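Local coordinates for neurogenic locus protein delta (Drosophila melanogaster, PDB 7ALK) that acts as a Notch ligand through its extracellular region, directing the separation of neural and epidermal lineages, and carries an N-terminal C2 domain that binds phospholipid, at residues Leu6-Phe11 / Thr41-Cys46; Leu130-Val135 / Leu154-Arg159; Val138-Lys143 / Arg159-Leu164. One frame throughout, in Å; residues are numbered along the deposited sequence.

Contact 1. Residues Leu6-Phe11 / Thr41-Cys46. With NAG (2-acetamido-2-deoxy-beta-D-glucopyranose), chain B.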
loop_
_atom_site.group_PDB
_atom_site.type_symbol
_atom_site.label_atom_id
_atom_site.label_comp_id
_atom_site.label_asym_id
_atom_site.label_seq_id
_atom_site.Cartn_x
_atom_site.Cartn_y
_atom_site.Cartn_z
ATOM N N LEU A 6 -0.541 1.914 -4.879
ATOM C CA LEU A 6 -1.151 1.977 -6.201
ATOM C C LEU A 6 -0.325 1.113 -7.143
ATOM O O LEU A 6 0.844 1.417 -7.403
ATOM C CB LEU A 6 -1.229 3.415 -6.714
ATOM C CG LEU A 6 -1.579 3.575 -8.198
ATOM C CD1 LEU A 6 -2.930 2.953 -8.508
ATOM C CD2 LEU A 6 -1.562 5.036 -8.605
ATOM N N ARG A 7 -0.930 0.040 -7.648
ATOM C CA ARG A 7 -0.247 -0.919 -8.511
ATOM C C ARG A 7 -0.776 -0.770 -9.932
ATOM O O ARG A 7 -1.916 -1.147 -10.219
ATOM C CB ARG A 7 -0.439 -2.347 -8.004
ATOM C CG ARG A 7 0.132 -3.406 -8.933
ATOM C CD ARG A 7 0.025 -4.795 -8.325
ATOM N NE ARG A 7 -1.359 -5.185 -8.092
ATOM C CZ ARG A 7 -1.727 -6.279 -7.438
ATOM N NH1 ARG A 7 -0.835 -7.116 -6.936
ATOM N NH2 ARG A 7 -3.023 -6.539 -7.284
ATOM N N LEU A 8 0.053 -0.223 -10.816
ATOM C CA LEU A 8 -0.303 -0.143 -12.223
ATOM C C LEU A 8 -0.179 -1.516 -12.869
ATOM O O LEU A 8 0.767 -2.262 -12.603
ATOM C CB LEU A 8 0.598 0.861 -12.940
ATOM C CG LEU A 8 0.857 2.181 -12.213
ATOM C CD1 LEU A 8 2.033 2.911 -12.841
ATOM C CD2 LEU A 8 -0.386 3.053 -12.225
ATOM N N LYS A 9 -1.144 -1.854 -13.723
ATOM C CA LYS A 9 -1.170 -3.157 -14.376
ATOM C C LYS A 9 -0.933 -3.057 -15.879
ATOM O O LYS A 9 0.061 -3.589 -16.380
ATOM C CB LYS A 9 -2.497 -3.871 -14.086
ATOM C CG LYS A 9 -2.745 -4.122 -12.606
ATOM C CD LYS A 9 -3.800 -5.197 -12.387
ATOM C CE LYS A 9 -5.141 -4.788 -12.969
ATOM N NZ LYS A 9 -6.176 -5.842 -12.777
ATOM N N TYR A 10 -1.816 -2.386 -16.616
ATOM C CA TYR A 10 -1.703 -2.332 -18.068
ATOM C C TYR A 10 -2.081 -0.951 -18.577
ATOM O O TYR A 10 -3.128 -0.414 -18.207
ATOM C CB TYR A 10 -2.593 -3.391 -18.729
ATOM C CG TYR A 10 -2.235 -3.683 -20.168
ATOM C CD1 TYR A 10 -1.280 -4.640 -20.485
ATOM C CD2 TYR A 10 -2.856 -3.006 -21.210
ATOM C CE1 TYR A 10 -0.951 -4.915 -21.799
ATOM C CE2 TYR A 10 -2.534 -3.275 -22.528
ATOM C CZ TYR A 10 -1.581 -4.229 -22.816
ATOM O OH TYR A 10 -1.254 -4.501 -24.125
ATOM N N PHE A 11 -1.223 -0.383 -19.417
ATOM C CA PHE A 11 -1.528 0.824 -20.172
ATOM C C PHE A 11 -1.626 0.452 -21.644
ATOM O O PHE A 11 -0.715 -0.179 -22.187
ATOM C CB PHE A 11 -0.462 1.901 -19.960
ATOM C CG PHE A 11 -0.778 3.205 -20.638
ATOM C CD1 PHE A 11 -1.745 4.052 -20.120
ATOM C CD2 PHE A 11 -0.111 3.581 -21.791
ATOM C CE1 PHE A 11 -2.040 5.252 -20.741
ATOM C CE2 PHE A 11 -0.402 4.781 -22.416
ATOM C CZ PHE A 11 -1.367 5.617 -21.889
ATOM N N THR A 41 6.555 5.812 -22.840
ATOM C CA THR A 41 5.592 6.186 -21.810
ATOM C C THR A 41 6.233 6.188 -20.426
ATOM O O THR A 41 6.796 5.177 -19.993
ATOM C CB THR A 41 4.395 5.235 -21.829
ATOM O OG1 THR A 41 3.817 5.219 -23.140
ATOM C CG2 THR A 41 3.347 5.678 -20.819
ATOM N N ARG A 42 6.132 7.322 -19.735
ATOM C CA ARG A 42 6.393 7.433 -18.307
ATOM C C ARG A 42 5.069 7.645 -17.581
ATOM O O ARG A 42 3.999 7.709 -18.194
ATOM C CB ARG A 42 7.361 8.579 -18.003
ATOM C CG ARG A 42 8.659 8.534 -18.775
ATOM C CD ARG A 42 9.474 9.802 -18.564
ATOM N NE ARG A 42 9.995 9.916 -17.207
ATOM C CZ ARG A 42 10.759 10.913 -16.781
ATOM N NH1 ARG A 42 11.091 11.919 -17.577
ATOM N NH2 ARG A 42 11.208 10.899 -15.530
ATOM N N PHE A 43 5.146 7.767 -16.259
ATOM C CA PHE A 43 3.969 8.046 -15.452
ATOM C C PHE A 43 4.325 9.020 -14.341
ATOM O O PHE A 43 5.467 9.072 -13.877
ATOM C CB PHE A 43 3.367 6.770 -14.842
ATOM C CG PHE A 43 2.907 5.767 -15.859
ATOM C CD1 PHE A 43 1.615 5.807 -16.353
ATOM C CD2 PHE A 43 3.760 4.773 -16.309
ATOM C CE1 PHE A 43 1.185 4.885 -17.287
ATOM C CE2 PHE A 43 3.335 3.847 -17.241
ATOM C CZ PHE A 43 2.045 3.904 -17.730
ATOM N N ARG A 44 3.329 9.799 -13.927
ATOM C CA ARG A 44 3.416 10.633 -12.738
ATOM C C ARG A 44 2.208 10.337 -11.867
ATOM O O ARG A 44 1.072 10.342 -12.354
ATOM C CB ARG A 44 3.467 12.125 -13.085
ATOM C CG ARG A 44 3.586 13.019 -11.859
ATOM C CD ARG A 44 3.426 14.489 -12.206
ATOM N NE ARG A 44 4.566 15.019 -12.947
ATOM C CZ ARG A 44 5.572 15.684 -12.396
ATOM N NH1 ARG A 44 5.631 15.892 -11.090
ATOM N NH2 ARG A 44 6.542 16.155 -13.174
ATOM N N VAL A 45 2.452 10.068 -10.589
ATOM C CA VAL A 45 1.403 9.727 -9.636
ATOM C C VAL A 45 1.465 10.721 -8.488
ATOM O O VAL A 45 2.496 10.833 -7.811
ATOM C CB VAL A 45 1.542 8.287 -9.120
ATOM C CG1 VAL A 45 0.417 7.970 -8.155
ATOM C CG2 VAL A 45 1.546 7.304 -10.280
ATOM N N CYS A 46 0.367 11.439 -8.267
ATOM C CA CYS A 46 0.256 12.403 -7.180
ATOM C C CYS A 46 -0.899 11.994 -6.279
ATOM O O CYS A 46 -2.043 11.896 -6.737
ATOM C CB CYS A 46 0.046 13.820 -7.714
ATOM S SG CYS A 46 -0.709 14.948 -6.521
HETATM C C1 NAG B . 16.552 7.266 -20.642
HETATM C C2 NAG B . 15.853 6.566 -19.491
HETATM C C3 NAG B . 16.839 6.316 -18.359
HETATM C C4 NAG B . 18.043 5.529 -18.869
HETATM C C5 NAG B . 18.635 6.148 -20.139
HETATM C C6 NAG B . 19.602 5.215 -20.829
HETATM C C7 NAG B . 14.727 8.493 -18.412
HETATM C C8 NAG B . 13.403 9.060 -18.000
HETATM N N2 NAG B . 14.686 7.299 -19.018
HETATM O O3 NAG B . 16.172 5.604 -17.323
HETATM O O4 NAG B . 19.076 5.519 -17.888
HETATM O O5 NAG B . 17.619 6.453 -21.110
HETATM O O6 NAG B . 18.936 4.054 -21.310
HETATM O O7 NAG B . 15.779 9.094 -18.210
#
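Phe11 and Phe43 meet as a T-shaped pair across the C2 sandwich: the edge of Phe43 points at the face of Phe11, with centroids 5.7 Å apart and planes at 85°. At that same edge Phe43 CZ comes within 3.9 Å of Phe11 CB, while Leu8 CD1 sits above one face of the Phe43 ring, toward its rim. Thr41 CG2 closes on the far end, 4.2 Å from Phe11 CD2, and its OG1 bonds to Cys39 O just before the strand. At the other end Leu6, its CG anti to the backbone N (chi1 168°), touches Val45 CG1 with CD2 at 3.6 Å. A classic beta bulge, Lys9 and Tyr10 both facing Glu155, lets Leu8 and Phe11, three apart, both point inward. Outward, C8 of a glycan NAG lies over the centre of one guanidinium face of Arg42, while Asp113 and Thr67 O hold its nitrogens. Branched aliphatic and aromatic groups suit the inner side because it is buried between two sheets. No hydrogen bond joins the two strands, whose segment axes approach to 10.6 Å: they cohere here by apolar contact alone, with the charges left on the outer faces.

Contact 2. Residues Leu130-Val135 / Leu154-Arg159. With NAG (2-acetamido-2-deoxy-beta-D-glucopyranose), chain D.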
loop_
_atom_site.group_PDB
_atom_site.type_symbol
_atom_site.label_atom_id
_atom_site.label_comp_id
_atom_site.label_asym_id
_atom_site.label_seq_id
_atom_site.Cartn_x
_atom_site.Cartn_y
_atom_site.Cartn_z
ATOM N N LEU A 130 -5.941 11.056 -15.386
ATOM C CA LEU A 130 -7.097 10.533 -14.674
ATOM C C LEU A 130 -7.081 11.027 -13.235
ATOM O O LEU A 130 -6.017 11.195 -12.630
ATOM C CB LEU A 130 -7.136 8.996 -14.712
ATOM C CG LEU A 130 -6.001 8.199 -14.065
ATOM C CD1 LEU A 130 -6.317 7.837 -12.621
ATOM C CD2 LEU A 130 -5.713 6.949 -14.878
ATOM N N LEU A 131 -8.275 11.263 -12.695
ATOM C CA LEU A 131 -8.457 11.723 -11.324
ATOM C C LEU A 131 -9.351 10.740 -10.583
ATOM O O LEU A 131 -10.432 10.391 -11.068
ATOM C CB LEU A 131 -9.073 13.127 -11.280
ATOM C CG LEU A 131 -8.178 14.359 -11.468
ATOM C CD1 LEU A 131 -7.551 14.410 -12.857
ATOM C CD2 LEU A 131 -8.960 15.634 -11.184
ATOM N N VAL A 132 -8.902 10.298 -9.410
ATOM C CA VAL A 132 -9.653 9.376 -8.565
ATOM C C VAL A 132 -9.748 9.999 -7.178
ATOM O O VAL A 132 -8.735 10.122 -6.478
ATOM C CB VAL A 132 -9.006 7.986 -8.495
ATOM C CG1 VAL A 132 -9.883 7.033 -7.699
ATOM C CG2 VAL A 132 -8.761 7.445 -9.892
ATOM N N GLN A 133 -10.960 10.382 -6.778
ATOM C CA GLN A 133 -11.193 11.060 -5.501
ATOM C C GLN A 133 -12.422 10.419 -4.861
ATOM O O GLN A 133 -13.552 10.686 -5.280
ATOM C CB GLN A 133 -11.384 12.559 -5.714
ATOM C CG GLN A 133 -11.798 13.331 -4.476
ATOM C CD GLN A 133 -11.540 14.823 -4.601
ATOM O OE1 GLN A 133 -10.496 15.246 -5.097
ATOM N NE2 GLN A 133 -12.494 15.629 -4.148
ATOM N N GLN A 134 -12.202 9.581 -3.850
ATOM C CA GLN A 134 -13.285 8.799 -3.263
ATOM C C GLN A 134 -12.922 8.430 -1.827
ATOM O O GLN A 134 -11.836 8.751 -1.335
ATOM C CB GLN A 134 -13.572 7.553 -4.104
ATOM C CG GLN A 134 -12.453 6.525 -4.077
ATOM C CD GLN A 134 -12.830 5.231 -4.770
ATOM O OE1 GLN A 134 -12.715 4.149 -4.194
ATOM N NE2 GLN A 134 -13.277 5.335 -6.018
ATOM N N VAL A 135 -13.851 7.748 -1.161
ATOM C CA VAL A 135 -13.702 7.329 0.230
ATOM C C VAL A 135 -13.183 5.897 0.242
ATOM O O VAL A 135 -13.823 4.992 -0.306
ATOM C CB VAL A 135 -15.033 7.435 0.992
ATOM C CG1 VAL A 135 -14.850 7.044 2.450
ATOM C CG2 VAL A 135 -15.606 8.840 0.875
ATOM N N LEU A 154 -5.783 2.824 -19.035
ATOM C CA LEU A 154 -4.873 2.511 -17.940
ATOM C C LEU A 154 -5.623 1.716 -16.882
ATOM O O LEU A 154 -6.661 2.164 -16.383
ATOM C CB LEU A 154 -4.280 3.785 -17.333
ATOM C CG LEU A 154 -3.386 3.580 -16.109
ATOM C CD1 LEU A 154 -2.265 2.602 -16.421
ATOM C CD2 LEU A 154 -2.820 4.904 -15.638
ATOM N N GLU A 155 -5.094 0.545 -16.539
ATOM C CA GLU A 155 -5.682 -0.330 -15.536
ATOM C C GLU A 155 -4.781 -0.373 -14.309
ATOM O O GLU A 155 -3.554 -0.456 -14.432
ATOM C CB GLU A 155 -5.888 -1.741 -16.097
ATOM C CG GLU A 155 -6.779 -2.629 -15.249
ATOM C CD GLU A 155 -7.087 -3.954 -15.919
ATOM O OE1 GLU A 155 -6.800 -4.088 -17.129
ATOM O OE2 GLU A 155 -7.612 -4.860 -15.236
ATOM N N TYR A 156 -5.390 -0.321 -13.126
ATOM C CA TYR A 156 -4.630 -0.192 -11.891
ATOM C C TYR A 156 -5.430 -0.763 -10.729
ATOM O O TYR A 156 -6.654 -0.900 -10.796
ATOM C CB TYR A 156 -4.273 1.272 -11.603
ATOM C CG TYR A 156 -5.481 2.184 -11.560
ATOM C CD1 TYR A 156 -6.035 2.693 -12.727
ATOM C CD2 TYR A 156 -6.077 2.522 -10.351
ATOM C CE1 TYR A 156 -7.143 3.518 -12.692
ATOM C CE2 TYR A 156 -7.184 3.347 -10.306
ATOM C CZ TYR A 156 -7.713 3.842 -11.479
ATOM O OH TYR A 156 -8.815 4.663 -11.443
ATOM N N ASP A 157 -4.712 -1.095 -9.658
ATOM C CA ASP A 157 -5.299 -1.476 -8.382
ATOM C C ASP A 157 -4.796 -0.529 -7.300
ATOM O O ASP A 157 -3.668 -0.033 -7.366
ATOM C CB ASP A 157 -4.950 -2.922 -7.999
ATOM C CG ASP A 157 -5.261 -3.914 -9.101
ATOM O OD1 ASP A 157 -6.105 -3.606 -9.966
ATOM O OD2 ASP A 157 -4.658 -5.008 -9.100
ATOM N N PHE A 158 -5.638 -0.281 -6.299
ATOM C CA PHE A 158 -5.268 0.617 -5.212
ATOM C C PHE A 158 -5.890 0.124 -3.914
ATOM O O PHE A 158 -6.993 -0.429 -3.909
ATOM C CB PHE A 158 -5.702 2.062 -5.493
ATOM C CG PHE A 158 -7.186 2.230 -5.676
ATOM C CD1 PHE A 158 -7.781 1.987 -6.902
ATOM C CD2 PHE A 158 -7.984 2.641 -4.620
ATOM C CE1 PHE A 158 -9.145 2.145 -7.071
ATOM C CE2 PHE A 158 -9.348 2.801 -4.782
ATOM C CZ PHE A 158 -9.929 2.552 -6.009
ATOM N N ARG A 159 -5.171 0.336 -2.812
ATOM C CA ARG A 159 -5.654 -0.055 -1.495
ATOM C C ARG A 159 -4.826 0.651 -0.432
ATOM O O ARG A 159 -3.776 1.234 -0.716
ATOM C CB ARG A 159 -5.586 -1.571 -1.296
ATOM C CG ARG A 159 -4.175 -2.091 -1.089
ATOM C CD ARG A 159 -4.162 -3.587 -0.849
ATOM N NE ARG A 159 -2.818 -4.074 -0.565
ATOM C CZ ARG A 159 -2.503 -5.352 -0.406
ATOM N NH1 ARG A 159 -3.417 -6.304 -0.493
ATOM N NH2 ARG A 159 -1.241 -5.682 -0.149
HETATM C C1 NAG D . -14.235 2.735 -11.640
HETATM C C2 NAG D . -15.409 2.193 -10.829
HETATM C C3 NAG D . -16.521 3.223 -10.772
HETATM C C4 NAG D . -16.052 4.427 -9.972
HETATM C C5 NAG D . -14.714 4.940 -10.505
HETATM C C6 NAG D . -13.593 4.858 -9.493
HETATM C C7 NAG D . -15.437 -0.255 -10.992
HETATM C C8 NAG D . -16.045 -1.447 -11.669
HETATM N N2 NAG D . -15.895 0.939 -11.383
HETATM O O3 NAG D . -17.674 2.650 -10.167
HETATM O O4 NAG D . -17.020 5.467 -10.049
HETATM O O5 NAG D . -14.285 4.219 -11.678
HETATM O O6 NAG D . -12.412 5.478 -9.981
HETATM O O7 NAG D . -14.571 -0.368 -10.132
#
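Val132 and Tyr156 slide past each other from opposite sheets, so that the phenol runs up beside the valine and its OH lies 3.2 Å from Val132 CG2. The Tyr156 ring, raised from its strand by a CG set between the backbone N and the carbonyl carbon (chi1 56°), lies against two methyls that lean obliquely on the same side of it: Val132 CG2 toward the hydroxyl, and Leu130 CD2 toward CE1, 4.3 Å away. Leu130 CD2 also presses on Leu154 CD2 at 3.6 Å, the two side chains crossing at about a right angle, like logs laid one over the other. At the opposite end Gln134 reaches across with an extended chain beyond CG and brings OE1 to the edge of Phe158, 3.7 Å from CE2, its amide plane 82° from the ring. Lys143 NZ donates to that OE1, while Gln134 NE2 turns toward C6 of a NAG, 3.5 Å away, of the glycan probably carried by Asn145. Tyrosine suits this place because its ring packs between the sheets while its hydroxyl is directed toward the sugar. Contact thus grades from pure hydrocarbon at Leu130 to amide against aromatic C-H at Gln134, and an oxygen in the ring's plane would probably feel the positive edge of Phe158.

Contact 3. Residues Val138-Lys143 / Arg159-Leu164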
loop_
_atom_site.group_PDB
_atom_site.type_symbol
_atom_site.label_atom_id
_atom_site.label_comp_id
_atom_site.label_asym_id
_atom_site.label_seq_id
_atom_site.Cartn_x
_atom_site.Cartn_y
_atom_site.Cartn_z
ATOM N N VAL A 138 -9.651 0.948 5.178
ATOM C CA VAL A 138 -8.465 0.123 5.384
ATOM C C VAL A 138 -8.849 -1.344 5.224
ATOM O O VAL A 138 -9.632 -1.883 6.013
ATOM C CB VAL A 138 -7.841 0.387 6.761
ATOM C CG1 VAL A 138 -6.828 -0.695 7.102
ATOM C CG2 VAL A 138 -7.181 1.755 6.784
ATOM N N SER A 139 -8.296 -1.990 4.202
ATOM C CA SER A 139 -8.583 -3.391 3.929
ATOM C C SER A 139 -7.472 -3.960 3.061
ATOM O O SER A 139 -6.842 -3.237 2.285
ATOM C CB SER A 139 -9.941 -3.565 3.241
ATOM O OG SER A 139 -10.080 -4.873 2.714
ATOM N N SER A 140 -7.243 -5.267 3.199
ATOM C CA SER A 140 -6.207 -5.940 2.429
ATOM C C SER A 140 -6.628 -6.239 0.996
ATOM O O SER A 140 -5.799 -6.721 0.216
ATOM C CB SER A 140 -5.795 -7.244 3.119
ATOM O OG SER A 140 -5.060 -6.989 4.304
ATOM N N GLU A 141 -7.877 -5.970 0.629
ATOM C CA GLU A 141 -8.357 -6.250 -0.716
ATOM C C GLU A 141 -8.028 -5.094 -1.651
ATOM O O GLU A 141 -8.093 -3.923 -1.265
ATOM C CB GLU A 141 -9.864 -6.519 -0.714
ATOM C CG GLU A 141 -10.744 -5.306 -0.464
ATOM C CD GLU A 141 -12.174 -5.523 -0.926
ATOM O OE1 GLU A 141 -12.394 -6.405 -1.783
ATOM O OE2 GLU A 141 -13.077 -4.818 -0.430
ATOM N N TRP A 142 -7.658 -5.435 -2.883
ATOM C CA TRP A 142 -7.382 -4.428 -3.895
ATOM C C TRP A 142 -8.677 -3.979 -4.557
ATOM O O TRP A 142 -9.572 -4.787 -4.821
ATOM C CB TRP A 142 -6.429 -4.976 -4.959
ATOM C CG TRP A 142 -5.057 -5.312 -4.462
ATOM C CD1 TRP A 142 -4.624 -6.522 -4.011
ATOM C CD2 TRP A 142 -3.929 -4.429 -4.387
ATOM N NE1 TRP A 142 -3.300 -6.448 -3.651
ATOM C CE2 TRP A 142 -2.851 -5.174 -3.873
ATOM C CE3 TRP A 142 -3.729 -3.081 -4.700
ATOM C CZ2 TRP A 142 -1.591 -4.616 -3.663
ATOM C CZ3 TRP A 142 -2.479 -2.529 -4.492
ATOM C CH2 TRP A 142 -1.425 -3.296 -3.979
ATOM N N LYS A 143 -8.775 -2.681 -4.823
ATOM C CA LYS A 143 -9.862 -2.125 -5.616
ATOM C C LYS A 143 -9.326 -1.830 -7.011
ATOM O O LYS A 143 -8.393 -1.035 -7.169
ATOM C CB LYS A 143 -10.436 -0.866 -4.967
ATOM C CG LYS A 143 -11.143 -1.130 -3.641
ATOM C CD LYS A 143 -11.807 0.125 -3.095
ATOM C CE LYS A 143 -12.959 0.579 -3.976
ATOM N NZ LYS A 143 -13.581 1.837 -3.475
ATOM N N ARG A 159 -5.171 0.336 -2.812
ATOM C CA ARG A 159 -5.654 -0.055 -1.495
ATOM C C ARG A 159 -4.826 0.651 -0.432
ATOM O O ARG A 159 -3.776 1.234 -0.716
ATOM C CB ARG A 159 -5.586 -1.571 -1.296
ATOM C CG ARG A 159 -4.175 -2.091 -1.089
ATOM C CD ARG A 159 -4.162 -3.587 -0.849
ATOM N NE ARG A 159 -2.818 -4.074 -0.565
ATOM C CZ ARG A 159 -2.503 -5.352 -0.406
ATOM N NH1 ARG A 159 -3.417 -6.304 -0.493
ATOM N NH2 ARG A 159 -1.241 -5.682 -0.149
ATOM N N VAL A 160 -5.319 0.590 0.804
ATOM C CA VAL A 160 -4.596 1.055 1.982
ATOM C C VAL A 160 -4.524 -0.098 2.971
ATOM O O VAL A 160 -5.549 -0.714 3.285
ATOM C CB VAL A 160 -5.270 2.277 2.633
ATOM C CG1 VAL A 160 -4.324 2.930 3.635
ATOM C CG2 VAL A 160 -5.706 3.271 1.584
ATOM N N THR A 161 -3.320 -0.390 3.455
ATOM C CA THR A 161 -3.103 -1.451 4.424
ATOM C C THR A 161 -2.207 -0.941 5.541
ATOM O O THR A 161 -1.322 -0.111 5.318
ATOM C CB THR A 161 -2.468 -2.694 3.779
ATOM O OG1 THR A 161 -1.276 -2.316 3.079
ATOM C CG2 THR A 161 -3.440 -3.350 2.809
ATOM N N CYS A 162 -2.443 -1.445 6.749
ATOM C CA CYS A 162 -1.661 -1.033 7.902
ATOM C C CYS A 162 -0.277 -1.674 7.874
ATOM O O CYS A 162 -0.079 -2.755 7.311
ATOM C CB CYS A 162 -2.375 -1.404 9.204
ATOM S SG CYS A 162 -4.031 -0.698 9.414
ATOM N N ASP A 163 0.685 -0.989 8.487
ATOM C CA ASP A 163 2.029 -1.530 8.602
ATOM C C ASP A 163 2.051 -2.688 9.598
ATOM O O ASP A 163 1.062 -2.985 10.276
ATOM C CB ASP A 163 3.013 -0.441 9.031
ATOM C CG ASP A 163 3.349 0.519 7.906
ATOM O OD1 ASP A 163 2.856 0.314 6.777
ATOM O OD2 ASP A 163 4.106 1.481 8.153
ATOM N N LEU A 164 3.203 -3.348 9.682
ATOM C CA LEU A 164 3.353 -4.467 10.600
ATOM C C LEU A 164 3.220 -3.991 12.042
ATOM O O LEU A 164 3.686 -2.907 12.401
ATOM C CB LEU A 164 4.706 -5.148 10.390
ATOM C CG LEU A 164 4.954 -6.437 11.179
ATOM C CD1 LEU A 164 4.028 -7.548 10.706
ATOM C CD2 LEU A 164 6.410 -6.863 11.065
#
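Arg159 lies flat on Trp142 where the last strand of the C2 domain leads into the DSL region, and the loop it meets contains an ST turn, in which Ser139 OG accepts from the backbone N of Glu141. The guanidinium and indole planes are only 12° apart, with centres 4.0 Å from each other, a flat stack; Arg7 makes a cation-pi contact with the same indole. Arg159 CD adds a CH-pi contact, 3.7 Å from the centroid of the six-membered ring and almost on its normal. An arginine side chain stretched out from CG to NE is long enough to run over the indole. Its NE is paired with Glu5, and this salt bridge together with the stack fixes the plane; NH1 also makes a weak bond, edge-on, to Ser140 O. Next, Val160 turns its side chain toward Phe4, Trp100 and Leu136, but its carbonyl O accepts from Ser139 N at 3.2 Å. Thr161 follows: its CG2 methyl lies 3.5 Å above the guanidinium face of Arg159 that Trp142 leaves, so the cation is sandwiched between a methyl and an aromatic ring. The same CG2 comes 3.4 Å from Ser139 O. Finally Cys162, whose sulfur is tied to Cys171 within the DSL part, sets SG 3.6 Å from Val138 CG1.

In the fold
Strand 153-161 serves contacts 2 and 3 and is the sheet neighbour of strand 3-12 of contact 1: contact 2 uses its face turned into the sandwich, and contact 3 takes over at Arg159, which both share. The centres of contacts 1 and 2 lie about 10 Å apart, those of 2 and 3 about 14 Å, and those of 1 and 3 about 19 Å. Contacts 1 and 2 are two parts of one apolar interior between the two sheets, joined by the salt bridge of Arg7 NH2 with Asp157 OD2 (2.9 Å) and by Tyr10 O with Glu155 N (2.8 Å). Phe158 N and Lys143 O, 3.0 Å apart, tie contact 2 to contact 3. Glycan sugars border contacts 1 and 2, while contact 3 faces the DSL junction.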